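Local atomic coordinates of putative laminarinase (Phanerochaete chrysosporium, PDB entry 2W39), a protein that probably hydrolyses the glucosidic bonds of beta-glucans such as laminarin and lichenin, as a family 16 glycoside hydrolase secreted by a white-rot fungus. Residues Val31-Gln36 with Asn250-Gly255; Tyr80-Ala85 with Glu190-Phe195; Val89-Gln94 with Asn286-Ile291; Ala142-Thr147 with Ala229-Thr234. All blocks are in the same frame, centred on the assembly; numbering follows the deposited sequence.

Interaction 1. Residues Val31-Gln36 with Asn250-Gly255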
loop_
_atom_site.group_PDB
_atom_site.type_symbol
_atom_site.label_atom_id
_atom_site.label_comp_id
_atom_site.label_asym_id
_atom_site.label_seq_id
_atom_site.Cartn_x
_atom_site.Cartn_y
_atom_site.Cartn_z
ATOM N N VAL A 31 6.611 -10.457 -12.157
ATOM C CA VAL A 31 7.153 -9.105 -12.073
ATOM C C VAL A 31 8.659 -9.163 -12.136
ATOM O O VAL A 31 9.285 -10.109 -11.651
ATOM C CB VAL A 31 6.690 -8.402 -10.754
ATOM C CG1 VAL A 31 7.353 -9.007 -9.500
ATOM C CG2 VAL A 31 6.958 -6.897 -10.816
ATOM N N ASN A 32 9.249 -8.133 -12.732
ATOM C CA ASN A 32 10.686 -7.914 -12.686
ATOM C C ASN A 32 10.914 -6.560 -12.026
ATOM O O ASN A 32 10.715 -5.516 -12.666
ATOM C CB ASN A 32 11.291 -7.952 -14.086
ATOM C CG ASN A 32 12.795 -7.864 -14.052
ATOM O OD1 ASN A 32 13.455 -8.650 -13.386
ATOM N ND2 ASN A 32 13.345 -6.894 -14.758
ATOM N N TYR A 33 11.275 -6.578 -10.749
ATOM C CA TYR A 33 11.505 -5.346 -10.012
ATOM C C TYR A 33 12.881 -4.799 -10.370
ATOM O O TYR A 33 13.900 -5.438 -10.118
ATOM C CB TYR A 33 11.434 -5.633 -8.527
ATOM C CG TYR A 33 10.047 -5.687 -7.929
ATOM C CD1 TYR A 33 9.067 -4.745 -8.263
ATOM C CD2 TYR A 33 9.737 -6.640 -6.946
ATOM C CE1 TYR A 33 7.802 -4.773 -7.651
ATOM C CE2 TYR A 33 8.485 -6.660 -6.333
ATOM C CZ TYR A 33 7.538 -5.707 -6.667
ATOM O OH TYR A 33 6.303 -5.662 -6.058
ATOM N N VAL A 34 12.895 -3.608 -10.957
ATOM C CA VAL A 34 14.129 -2.998 -11.438
ATOM C C VAL A 34 14.697 -2.015 -10.436
ATOM O O VAL A 34 13.987 -1.499 -9.575
ATOM C CB VAL A 34 13.928 -2.339 -12.818
ATOM C CG1 VAL A 34 13.488 -3.393 -13.842
ATOM C CG2 VAL A 34 12.939 -1.182 -12.752
ATOM N N ASP A 35 16.000 -1.775 -10.525
ATOM C CA ASP A 35 16.639 -0.801 -9.664
ATOM C C ASP A 35 16.331 0.633 -10.100
ATOM O O ASP A 35 15.658 0.867 -11.100
ATOM C CB ASP A 35 18.155 -1.079 -9.497
ATOM C CG ASP A 35 19.006 -0.593 -10.641
ATOM O OD1 ASP A 35 20.243 -0.638 -10.459
ATOM O OD2 ASP A 35 18.496 -0.209 -11.704
ATOM N N GLN A 36 16.813 1.595 -9.329
ATOM C CA GLN A 36 16.467 2.971 -9.581
ATOM C C GLN A 36 16.964 3.474 -10.939
ATOM O O GLN A 36 16.216 4.125 -11.670
ATOM C CB GLN A 36 17.036 3.812 -8.457
ATOM C CG GLN A 36 16.694 5.242 -8.535
ATOM C CD GLN A 36 16.660 5.851 -7.145
ATOM O OE1 GLN A 36 16.212 5.226 -6.166
ATOM N NE2 GLN A 36 17.142 7.069 -7.047
ATOM N N ASN A 250 4.694 -0.270 -3.956
ATOM C CA ASN A 250 5.064 -1.213 -5.015
ATOM C C ASN A 250 3.903 -1.565 -5.908
ATOM O O ASN A 250 2.745 -1.269 -5.603
ATOM C CB ASN A 250 5.664 -2.509 -4.420
ATOM C CG ASN A 250 4.627 -3.342 -3.713
ATOM O OD1 ASN A 250 4.263 -3.045 -2.572
ATOM N ND2 ASN A 250 4.103 -4.365 -4.393
ATOM N N LEU A 251 4.240 -2.244 -6.997
ATOM C CA LEU A 251 3.242 -2.855 -7.857
ATOM C C LEU A 251 3.791 -4.196 -8.325
ATOM O O LEU A 251 4.794 -4.247 -9.039
ATOM C CB LEU A 251 2.956 -1.949 -9.052
ATOM C CG LEU A 251 2.120 -2.576 -10.179
ATOM C CD1 LEU A 251 0.734 -3.007 -9.695
ATOM C CD2 LEU A 251 2.024 -1.609 -11.359
ATOM N N THR A 252 3.148 -5.280 -7.896
ATOM C CA THR A 252 3.430 -6.593 -8.458
ATOM C C THR A 252 2.241 -7.055 -9.312
ATOM O O THR A 252 1.226 -6.346 -9.416
ATOM C CB THR A 252 3.864 -7.632 -7.372
ATOM O OG1 THR A 252 4.449 -8.746 -8.063
ATOM C CG2 THR A 252 2.722 -8.093 -6.481
ATOM N N PHE A 253 2.382 -8.218 -9.948
ATOM C CA PHE A 253 1.326 -8.787 -10.797
ATOM C C PHE A 253 1.190 -10.261 -10.479
ATOM O O PHE A 253 2.197 -10.940 -10.277
ATOM C CB PHE A 253 1.640 -8.636 -12.297
ATOM C CG PHE A 253 2.180 -7.286 -12.668
ATOM C CD1 PHE A 253 3.550 -7.094 -12.833
ATOM C CD2 PHE A 253 1.323 -6.203 -12.835
ATOM C CE1 PHE A 253 4.064 -5.828 -13.160
ATOM C CE2 PHE A 253 1.827 -4.947 -13.162
ATOM C CZ PHE A 253 3.196 -4.763 -13.326
ATOM N N CYS A 254 -0.044 -10.766 -10.450
ATOM C CA CYS A 254 -0.310 -12.188 -10.197
ATOM C C CYS A 254 0.236 -12.578 -8.817
ATOM O O CYS A 254 -0.022 -11.873 -7.850
ATOM C CB CYS A 254 0.260 -13.060 -11.343
ATOM S SG CYS A 254 -0.252 -12.484 -12.988
ATOM N N GLY A 255 0.972 -13.681 -8.714
ATOM C CA GLY A 255 1.558 -14.055 -7.429
ATOM C C GLY A 255 0.578 -14.631 -6.442
ATOM O O GLY A 255 -0.541 -15.023 -6.798
#

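Interaction 2. Residues Tyr80-Ala85 with Glu190-Phe195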
loop_
_atom_site.group_PDB
_atom_site.type_symbol
_atom_site.label_atom_id
_atom_site.label_comp_id
_atom_site.label_asym_id
_atom_site.label_seq_id
_atom_site.Cartn_x
_atom_site.Cartn_y
_atom_site.Cartn_z
ATOM N N TYR A 80 10.749 3.863 10.979
ATOM C CA TYR A 80 9.796 4.579 11.821
ATOM C C TYR A 80 9.185 3.643 12.842
ATOM O O TYR A 80 8.946 2.470 12.566
ATOM C CB TYR A 80 8.670 5.222 10.965
ATOM C CG TYR A 80 9.237 6.132 9.906
ATOM C CD1 TYR A 80 9.592 7.446 10.212
ATOM C CD2 TYR A 80 9.486 5.662 8.617
ATOM C CE1 TYR A 80 10.177 8.269 9.273
ATOM C CE2 TYR A 80 10.069 6.476 7.667
ATOM C CZ TYR A 80 10.400 7.786 7.988
ATOM O OH TYR A 80 10.975 8.591 7.031
ATOM N N THR A 81 8.901 4.190 14.022
ATOM C CA THR A 81 8.185 3.459 15.072
ATOM C C THR A 81 6.857 4.195 15.324
ATOM O O THR A 81 5.908 3.998 14.559
ATOM C CB THR A 81 9.039 3.256 16.340
ATOM O OG1 THR A 81 9.461 4.533 16.840
ATOM C CG2 THR A 81 10.266 2.377 16.018
ATOM N N THR A 82 6.786 5.031 16.360
ATOM C CA THR A 82 5.608 5.865 16.583
ATOM C C THR A 82 5.649 7.049 15.616
ATOM O O THR A 82 6.600 7.846 15.615
ATOM C CB THR A 82 5.547 6.313 18.034
ATOM O OG1 THR A 82 5.306 5.149 18.827
ATOM C CG2 THR A 82 4.441 7.332 18.259
ATOM N N HIS A 83 4.645 7.132 14.739
ATOM C CA HIS A 83 4.655 8.138 13.693
ATOM C C HIS A 83 3.293 8.196 13.032
ATOM O O HIS A 83 2.437 7.329 13.266
ATOM C CB HIS A 83 5.726 7.827 12.629
ATOM C CG HIS A 83 5.403 6.655 11.747
ATOM N ND1 HIS A 83 5.392 5.353 12.204
ATOM C CD2 HIS A 83 5.143 6.586 10.420
ATOM C CE1 HIS A 83 5.118 4.541 11.192
ATOM N NE2 HIS A 83 4.957 5.265 10.097
ATOM N N VAL A 84 3.131 9.228 12.197
ATOM C CA VAL A 84 1.998 9.305 11.278
ATOM C C VAL A 84 2.536 9.431 9.863
ATOM O O VAL A 84 3.440 10.234 9.617
ATOM C CB VAL A 84 1.082 10.519 11.587
ATOM C CG1 VAL A 84 -0.104 10.557 10.648
ATOM C CG2 VAL A 84 0.596 10.463 13.031
ATOM N N ALA A 85 1.992 8.648 8.933
ATOM C CA ALA A 85 2.359 8.745 7.511
ATOM C C ALA A 85 1.114 9.119 6.724
ATOM O O ALA A 85 0.060 8.504 6.897
ATOM C CB ALA A 85 2.937 7.409 6.999
ATOM N N GLU A 190 -1.688 6.328 11.600
ATOM C CA GLU A 190 -1.060 6.660 12.871
ATOM C C GLU A 190 -0.717 5.378 13.606
ATOM O O GLU A 190 -1.580 4.525 13.826
ATOM C CB GLU A 190 -1.990 7.529 13.731
ATOM C CG GLU A 190 -1.395 7.840 15.111
ATOM C CD GLU A 190 -2.297 8.644 16.018
ATOM O OE1 GLU A 190 -3.499 8.755 15.720
ATOM O OE2 GLU A 190 -1.789 9.140 17.056
ATOM N N ARG A 191 0.551 5.259 13.999
ATOM C CA ARG A 191 1.013 4.128 14.796
ATOM C C ARG A 191 1.581 4.666 16.105
ATOM O O ARG A 191 2.466 5.521 16.123
ATOM C CB ARG A 191 2.109 3.360 14.056
ATOM C CG ARG A 191 2.805 2.345 14.948
ATOM C CD ARG A 191 3.800 1.474 14.203
ATOM N NE ARG A 191 4.782 0.959 15.151
ATOM C CZ ARG A 191 6.000 0.554 14.807
ATOM N NH1 ARG A 191 6.337 0.466 13.527
ATOM N NH2 ARG A 191 6.863 0.215 15.752
ATOM N N THR A 192 1.066 4.132 17.204
ATOM C CA THR A 192 1.592 4.383 18.533
ATOM C C THR A 192 1.837 3.043 19.217
ATOM O O THR A 192 1.610 1.985 18.631
ATOM C CB THR A 192 0.629 5.222 19.393
ATOM O OG1 THR A 192 -0.477 4.409 19.800
ATOM C CG2 THR A 192 0.147 6.470 18.652
ATOM N N ASN A 193 2.297 3.082 20.468
ATOM C CA ASN A 193 2.442 1.845 21.232
ATOM C C ASN A 193 1.112 1.166 21.456
ATOM O O ASN A 193 1.072 -0.054 21.684
ATOM C CB ASN A 193 3.038 2.106 22.611
ATOM C CG ASN A 193 3.352 0.814 23.364
ATOM O OD1 ASN A 193 2.721 0.460 24.404
ATOM N ND2 ASN A 193 4.324 0.087 22.843
ATOM N N SER A 194 0.044 1.961 21.462
ATOM C CA SER A 194 -1.275 1.513 21.859
ATOM C C SER A 194 -2.209 1.097 20.737
ATOM O O SER A 194 -3.196 0.432 20.996
ATOM C CB SER A 194 -1.974 2.615 22.661
ATOM O OG SER A 194 -1.347 2.874 23.910
ATOM N N PHE A 195 -1.935 1.506 19.504
ATOM C CA PHE A 195 -2.832 1.208 18.395
ATOM C C PHE A 195 -2.174 1.532 17.073
ATOM O O PHE A 195 -1.172 2.257 17.003
ATOM C CB PHE A 195 -4.160 1.995 18.501
ATOM C CG PHE A 195 -4.013 3.498 18.483
ATOM C CD1 PHE A 195 -3.685 4.184 17.308
ATOM C CD2 PHE A 195 -4.243 4.239 19.643
ATOM C CE1 PHE A 195 -3.555 5.584 17.298
ATOM C CE2 PHE A 195 -4.121 5.633 19.632
ATOM C CZ PHE A 195 -3.777 6.287 18.460
HETATM O O HOH W 1 5.280 2.324 17.973
#

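Interaction 3. Residues Val89-Gln94 with Asn286-Ile291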
loop_
_atom_site.group_PDB
_atom_site.type_symbol
_atom_site.label_atom_id
_atom_site.label_comp_id
_atom_site.label_asym_id
_atom_site.label_seq_id
_atom_site.Cartn_x
_atom_site.Cartn_y
_atom_site.Cartn_z
ATOM N N VAL A 89 -2.633 10.667 -2.821
ATOM C CA VAL A 89 -2.523 9.769 -3.971
ATOM C C VAL A 89 -3.563 10.148 -5.024
ATOM O O VAL A 89 -4.762 10.082 -4.773
ATOM C CB VAL A 89 -2.746 8.310 -3.545
ATOM C CG1 VAL A 89 -2.617 7.393 -4.755
ATOM C CG2 VAL A 89 -1.754 7.895 -2.436
ATOM N N ARG A 90 -3.089 10.554 -6.196
ATOM C CA ARG A 90 -3.966 10.930 -7.309
ATOM C C ARG A 90 -4.504 9.698 -8.045
ATOM O O ARG A 90 -5.614 9.734 -8.574
ATOM C CB ARG A 90 -3.233 11.840 -8.303
ATOM C CG ARG A 90 -2.699 13.117 -7.666
ATOM C CD ARG A 90 -2.214 14.081 -8.756
ATOM N NE ARG A 90 -1.553 15.275 -8.224
ATOM C CZ ARG A 90 -0.239 15.457 -8.163
ATOM N NH1 ARG A 90 0.609 14.516 -8.550
ATOM N NH2 ARG A 90 0.233 16.603 -7.688
ATOM N N HIS A 91 -3.697 8.637 -8.130
ATOM C CA HIS A 91 -4.008 7.470 -8.951
ATOM C C HIS A 91 -3.260 6.282 -8.361
ATOM O O HIS A 91 -2.120 6.427 -7.911
ATOM C CB HIS A 91 -3.535 7.721 -10.389
ATOM C CG HIS A 91 -4.091 6.780 -11.418
ATOM N ND1 HIS A 91 -3.506 5.565 -11.723
ATOM C CD2 HIS A 91 -5.150 6.909 -12.255
ATOM C CE1 HIS A 91 -4.185 4.993 -12.707
ATOM N NE2 HIS A 91 -5.189 5.785 -13.041
ATOM N N MET A 92 -3.897 5.116 -8.361
ATOM C CA MET A 92 -3.212 3.872 -8.009
ATOM C C MET A 92 -3.311 2.902 -9.181
ATOM O O MET A 92 -4.171 3.046 -10.057
ATOM C CB MET A 92 -3.804 3.226 -6.751
ATOM C CG MET A 92 -5.177 2.587 -6.945
ATOM S SD MET A 92 -5.724 1.567 -5.550
ATOM C CE MET A 92 -5.984 2.833 -4.277
ATOM N N PRO A 93 -2.419 1.908 -9.232
ATOM C CA PRO A 93 -2.500 1.012 -10.381
ATOM C C PRO A 93 -3.832 0.310 -10.502
ATOM O O PRO A 93 -4.424 -0.140 -9.510
ATOM C CB PRO A 93 -1.380 0.001 -10.115
ATOM C CG PRO A 93 -0.358 0.786 -9.290
ATOM C CD PRO A 93 -1.229 1.659 -8.396
ATOM N N GLN A 94 -4.253 0.143 -11.750
ATOM C CA GLN A 94 -5.423 -0.678 -12.060
ATOM C C GLN A 94 -5.124 -1.584 -13.247
ATOM O O GLN A 94 -4.181 -1.355 -13.998
ATOM C CB GLN A 94 -6.672 0.175 -12.304
ATOM C CG GLN A 94 -6.562 1.077 -13.515
ATOM C CD GLN A 94 -7.853 1.811 -13.790
ATOM O OE1 GLN A 94 -8.285 2.658 -13.009
ATOM N NE2 GLN A 94 -8.481 1.491 -14.912
ATOM N N ASN A 286 -2.644 1.933 -17.517
ATOM C CA ASN A 286 -3.203 2.553 -16.315
ATOM C C ASN A 286 -2.739 1.904 -15.023
ATOM O O ASN A 286 -3.263 2.198 -13.955
ATOM C CB ASN A 286 -4.722 2.653 -16.407
ATOM C CG ASN A 286 -5.158 3.685 -17.441
ATOM O OD1 ASN A 286 -4.520 4.732 -17.591
ATOM N ND2 ASN A 286 -6.233 3.391 -18.159
ATOM N N ALA A 287 -1.704 1.075 -15.125
ATOM C CA ALA A 287 -1.111 0.431 -13.954
ATOM C C ALA A 287 0.001 1.319 -13.393
ATOM O O ALA A 287 1.184 0.974 -13.450
ATOM C CB ALA A 287 -0.598 -0.950 -14.323
ATOM N N TYR A 288 -0.403 2.476 -12.868
ATOM C CA TYR A 288 0.543 3.432 -12.300
ATOM C C TYR A 288 0.028 4.046 -11.013
ATOM O O TYR A 288 -1.180 4.263 -10.838
ATOM C CB TYR A 288 0.910 4.556 -13.299
ATOM C CG TYR A 288 -0.203 5.503 -13.695
ATOM C CD1 TYR A 288 -0.393 6.718 -13.031
ATOM C CD2 TYR A 288 -1.044 5.200 -14.768
ATOM C CE1 TYR A 288 -1.412 7.602 -13.421
ATOM C CE2 TYR A 288 -2.059 6.062 -15.145
ATOM C CZ TYR A 288 -2.238 7.250 -14.467
ATOM O OH TYR A 288 -3.242 8.112 -14.841
ATOM N N TRP A 289 0.966 4.316 -10.112
ATOM C CA TRP A 289 0.754 5.243 -9.014
ATOM C C TRP A 289 1.063 6.643 -9.509
ATOM O O TRP A 289 2.057 6.847 -10.206
ATOM C CB TRP A 289 1.746 4.940 -7.892
ATOM C CG TRP A 289 1.545 3.669 -7.118
ATOM C CD1 TRP A 289 2.209 2.483 -7.290
ATOM C CD2 TRP A 289 0.670 3.486 -6.005
ATOM N NE1 TRP A 289 1.770 1.554 -6.360
ATOM C CE2 TRP A 289 0.843 2.159 -5.548
ATOM C CE3 TRP A 289 -0.244 4.321 -5.343
ATOM C CZ2 TRP A 289 0.142 1.649 -4.449
ATOM C CZ3 TRP A 289 -0.957 3.800 -4.259
ATOM C CH2 TRP A 289 -0.759 2.482 -3.828
ATOM N N ASP A 290 0.244 7.620 -9.108
ATOM C CA ASP A 290 0.566 9.047 -9.254
ATOM C C ASP A 290 0.391 9.609 -7.854
ATOM O O ASP A 290 -0.739 9.645 -7.330
ATOM C CB ASP A 290 -0.365 9.716 -10.282
ATOM C CG ASP A 290 -0.147 11.219 -10.403
ATOM O OD1 ASP A 290 0.432 11.841 -9.502
ATOM O OD2 ASP A 290 -0.605 11.795 -11.422
ATOM N N ILE A 291 1.510 9.970 -7.234
ATOM C CA ILE A 291 1.537 10.391 -5.839
ATOM C C ILE A 291 1.946 11.860 -5.782
ATOM O O ILE A 291 2.968 12.259 -6.368
ATOM C CB ILE A 291 2.490 9.487 -5.044
ATOM C CG1 ILE A 291 1.869 8.079 -4.956
ATOM C CG2 ILE A 291 2.758 10.059 -3.649
ATOM C CD1 ILE A 291 2.841 6.970 -4.577
HETATM O O HOH W 2 -4.135 -0.547 -16.628
#

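Interaction 4. Residues Ala142-Thr147 with Ala229-Thr234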
loop_
_atom_site.group_PDB
_atom_site.type_symbol
_atom_site.label_atom_id
_atom_site.label_comp_id
_atom_site.label_asym_id
_atom_site.label_seq_id
_atom_site.Cartn_x
_atom_site.Cartn_y
_atom_site.Cartn_z
ATOM N N ALA A 142 -13.769 -8.148 18.461
ATOM C CA ALA A 142 -14.825 -8.252 17.461
ATOM C C ALA A 142 -15.451 -6.894 17.134
ATOM O O ALA A 142 -15.832 -6.645 15.991
ATOM C CB ALA A 142 -15.904 -9.222 17.934
ATOM N N SER A 143 -15.545 -6.033 18.142
ATOM C CA SER A 143 -16.132 -4.713 17.979
ATOM C C SER A 143 -15.156 -3.658 18.465
ATOM O O SER A 143 -14.683 -3.717 19.595
ATOM C CB SER A 143 -17.453 -4.626 18.762
ATOM O OG SER A 143 -18.082 -3.366 18.588
ATOM N N ARG A 144 -14.856 -2.687 17.604
ATOM C CA ARG A 144 -14.108 -1.510 18.004
ATOM C C ARG A 144 -14.444 -0.372 17.059
ATOM O O ARG A 144 -14.916 -0.583 15.945
ATOM C CB ARG A 144 -12.591 -1.795 18.072
ATOM C CG ARG A 144 -11.874 -1.997 16.731
ATOM C CD ARG A 144 -11.939 -3.418 16.200
ATOM N NE ARG A 144 -10.906 -3.568 15.172
ATOM C CZ ARG A 144 -10.699 -4.657 14.439
ATOM N NH1 ARG A 144 -11.429 -5.761 14.628
ATOM N NH2 ARG A 144 -9.733 -4.638 13.520
ATOM N N THR A 145 -14.195 0.841 17.515
ATOM C CA THR A 145 -14.670 2.017 16.812
ATOM C C THR A 145 -13.861 2.311 15.544
ATOM O O THR A 145 -12.691 2.723 15.601
ATOM C CB THR A 145 -14.729 3.204 17.780
ATOM O OG1 THR A 145 -15.766 2.924 18.720
ATOM C CG2 THR A 145 -15.070 4.488 17.067
ATOM N N MET A 146 -14.533 2.135 14.407
ATOM C CA MET A 146 -13.951 2.389 13.090
ATOM C C MET A 146 -15.090 2.389 12.097
ATOM O O MET A 146 -16.186 1.899 12.405
ATOM C CB MET A 146 -12.920 1.314 12.734
ATOM C CG MET A 146 -13.498 -0.087 12.622
ATOM S SD MET A 146 -12.171 -1.284 12.547
ATOM C CE MET A 146 -13.101 -2.807 12.365
ATOM N N THR A 147 -14.863 2.940 10.908
ATOM C CA THR A 147 -15.910 2.935 9.883
ATOM C C THR A 147 -15.886 1.700 8.982
ATOM O O THR A 147 -16.888 1.371 8.336
ATOM C CB THR A 147 -15.852 4.180 9.008
ATOM O OG1 THR A 147 -14.644 4.117 8.250
ATOM C CG2 THR A 147 -15.882 5.461 9.834
ATOM N N ALA A 229 -9.867 2.091 9.669
ATOM C CA ALA A 229 -9.445 0.846 10.313
ATOM C C ALA A 229 -8.801 1.195 11.641
ATOM O O ALA A 229 -8.019 2.134 11.738
ATOM C CB ALA A 229 -8.440 0.077 9.436
ATOM N N PHE A 230 -9.134 0.416 12.666
ATOM C CA PHE A 230 -8.601 0.581 14.024
ATOM C C PHE A 230 -8.114 -0.769 14.494
ATOM O O PHE A 230 -8.837 -1.776 14.446
ATOM C CB PHE A 230 -9.735 1.089 14.923
ATOM C CG PHE A 230 -9.365 1.372 16.380
ATOM C CD1 PHE A 230 -10.345 1.239 17.357
ATOM C CD2 PHE A 230 -8.099 1.813 16.775
ATOM C CE1 PHE A 230 -10.085 1.527 18.685
ATOM C CE2 PHE A 230 -7.829 2.110 18.108
ATOM C CZ PHE A 230 -8.836 1.964 19.061
ATOM N N PHE A 231 -6.871 -0.770 14.953
ATOM C CA PHE A 231 -6.202 -1.943 15.510
ATOM C C PHE A 231 -5.764 -1.575 16.920
ATOM O O PHE A 231 -4.646 -1.111 17.139
ATOM C CB PHE A 231 -5.015 -2.339 14.639
ATOM C CG PHE A 231 -5.403 -2.685 13.236
ATOM C CD1 PHE A 231 -5.207 -1.773 12.190
ATOM C CD2 PHE A 231 -5.980 -3.923 12.943
ATOM C CE1 PHE A 231 -5.587 -2.114 10.883
ATOM C CE2 PHE A 231 -6.352 -4.260 11.639
ATOM C CZ PHE A 231 -6.149 -3.349 10.612
ATOM N N PRO A 232 -6.670 -1.728 17.903
ATOM C CA PRO A 232 -6.337 -1.370 19.285
ATOM C C PRO A 232 -5.445 -2.444 19.914
ATOM O O PRO A 232 -5.206 -3.510 19.329
ATOM C CB PRO A 232 -7.705 -1.354 19.961
ATOM C CG PRO A 232 -8.490 -2.350 19.202
ATOM C CD PRO A 232 -8.062 -2.193 17.758
ATOM N N ASN A 233 -4.976 -2.170 21.128
ATOM C CA ASN A 233 -4.126 -3.118 21.832
ATOM C C ASN A 233 -4.854 -4.049 22.790
ATOM O O ASN A 233 -4.218 -4.776 23.558
ATOM C CB ASN A 233 -2.963 -2.392 22.526
ATOM C CG ASN A 233 -3.403 -1.534 23.704
ATOM O OD1 ASN A 233 -4.597 -1.365 23.961
ATOM N ND2 ASN A 233 -2.431 -0.980 24.425
ATOM N N THR A 234 -6.180 -4.073 22.707
ATOM C CA THR A 234 -6.993 -4.898 23.598
ATOM C C THR A 234 -6.467 -6.325 23.737
ATOM O O THR A 234 -6.410 -6.877 24.847
ATOM C CB THR A 234 -8.416 -4.939 23.046
ATOM O OG1 THR A 234 -8.835 -3.598 22.788
ATOM C CG2 THR A 234 -9.388 -5.600 24.011
#

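Interaction 1. Residues Val31-Gln36 with Asn250-Gly255
V31 faces T252 with 5.8 Å between their CA atoms, in a region where strands 31-33 and 250-253 run at 150° to each other and approach to 7.1 Å between axes. The V31 side chain points at the second strand. With chi1 at 70°, CG1 sits between the backbone N and the carbonyl carbon, and this sets it 3.3 Å from T252 OG1. That hydroxyl has its polar partner elsewhere, in the carboxylate of D25. F253 is modelled in two conformations, so its contact with the other methyl, V31 CG2, is less certain. Both strands pair with strand 69-76 in the mixed sheet of the GH16 beta sandwich: backbone bonds join N32 to S71 and L251 to V72. Y33 spans the rest of the gap. Its OH is 3.0 Å from N250 ND2, which donates a weak, bent bond (131° at the hydrogen) from the edge of the tyrosine ring; the amide stands nearly perpendicular to that ring. On the ring itself, Y33 CE1 lies 3.4 Å from L251 O, a carbonyl that accepts from S71 OG. Y33 OH also packs against T252 CB at 3.4 Å. N250 OD1 accepts from W103 NE1, a bond that fixes the flip of the amide, and the N250 side chain lies about 4 Å from a bound glucose unit.

Interaction 2. Residues Tyr80-Ala85 with Glu190-Phe195
H83 and R191 make an antiparallel hydrogen-bonded pair where strand 83-89 begins and strand 185-191 ends. The bond from R191 N to H83 O is 2.9 Å and practically straight at 179°, while H83 N gives a 3.0 Å bond to R191 O. One residue further, V84 and E190 form a non-hydrogen-bonded pair, and V84 CG2 packs 3.9 Å from E190 CG; the E190 carboxylate itself goes to Y3 and T221. This pairing belongs to the antiparallel sheet of the GH16 beta sandwich. On the face carrying H83 and R191, the arginine side chain starts opposite its own backbone N (chi1 169°) and stays extended as far as NE. It passes the T81 carbonyl, whose oxygen stands over one face of the guanidinium, 3.3 Å from R191 NE but at too poor an angle to bond. The same oxygen receives H83 ND1 at 2.8 Å from above its carbonyl plane. With NE2 bonded to E104 as well, the imidazole is fixed in rotation, and Y80 CB covers one of its faces. R191 NH1 is taken by D243 O, and a water links T82 OG1 to R191 NE, weakly at the arginine. T192 OG1 accepts from S194 N at 3.0 Å, an ST turn before strand 195-202.

Interaction 3. Residues Val89-Gln94 with Asn286-Ile291
P93 sets its CD over the indole of W289, 3.4 Å from the centroid of the five-membered ring and almost on the ring normal, a clear CH-pi contact. M92 CB covers the six-membered ring on the same face, and V89 CG1 meets the indole edge, 3.9 Å from W289 CE3. The indole NE1 points out of this cluster to N250 O. Next outward comes an offset stack of H91 on Y288, with centroids 3.7 Å apart and planes within 3°. Y288 CB is directed away from the partner segment, but chi1 of 66° folds the phenol back against one face of the imidazole. H91 ND1 donates in its ring plane to Y288 O at 2.8 Å, which stops the imidazole from rotating off its partner. At the polar edge, R90 NH1 donates to the syn lone pair of D290 OD1 at 2.8 Å. This salt bridge lies in the guanidinium plane, although the carboxylate is turned 68° from it, and R90 NH2 has a second partner in D50 O. D290 O takes two backbone donors, R90 N at 2.8 Å and H91 N at 3.2 Å, while D290 N returns a 2.9 Å bond to H91 O. Two residues facing one, with the register shifted between V89 and H91, define a classic beta bulge, here at the corner where the chain leaves strand 83-89 of the sandwich.

Interaction 4. Residues Ala142-Thr147 with Ala229-Thr234
R144 grips F230 O with two nitrogens. NE donates to F230 O at 2.8 Å and 161°, NH2 to the same oxygen at 3.1 Å and a more bent 138°. The oxygen lies in the guanidinium plane, whereas the two donors reach it from opposite faces of its own carbonyl plane. NH1 is engaged as well, by N153 OD1 and P141 O, so all three arginine nitrogens have acceptors. The chain gets there by a bend: chi1 of 71° puts CG 3.6 Å from F230 CD1, and the turn at chi2 then carries NE round to the carbonyl. The methyl of M146 covers one face of the guanidinium over its centre, and M146 SD accepts a weak bond from F230 N at 3.5 Å. Beside this, M146 CB packs 3.9 Å from F230 CB, and T145 O lies 3.3 Å from F230 CD1. Within the sheet, strand 229-232 bonds to strand 195-202 through A229 and F231, which leaves the N and O of F230 facing the 142-147 loop. Both backbone polar atoms of F230 are thus met by side chains, the N only weakly by a sulfur and the O by a guanidinium, where another strand would offer its backbone; the charged donor probably polarises that carbonyl.

Overall arrangement
Following the chain from the N terminus, 31-36 opens interaction 1, 80-85 opens interaction 2, 89-94 opens interaction 3 and 142-147 opens interaction 4. They close in the order 2, 4, 1, 3. Interactions 2 and 4 therefore nest inside the loop closed by interaction 1, and 4 also inside that of interaction 3; the pairs 1 and 3, 2 and 3, and 2 and 4 cross. Interactions 2 and 4, with centres 15 Å apart, touch where F195 packs on F230. On the opposite side of the chain's centre, interactions 1 and 3 meet through W289 and N250, probably by a hydrogen bond, with L251 also on P93, tying the mixed sheet to the antiparallel sheet that interactions 2, 3 and 4 share.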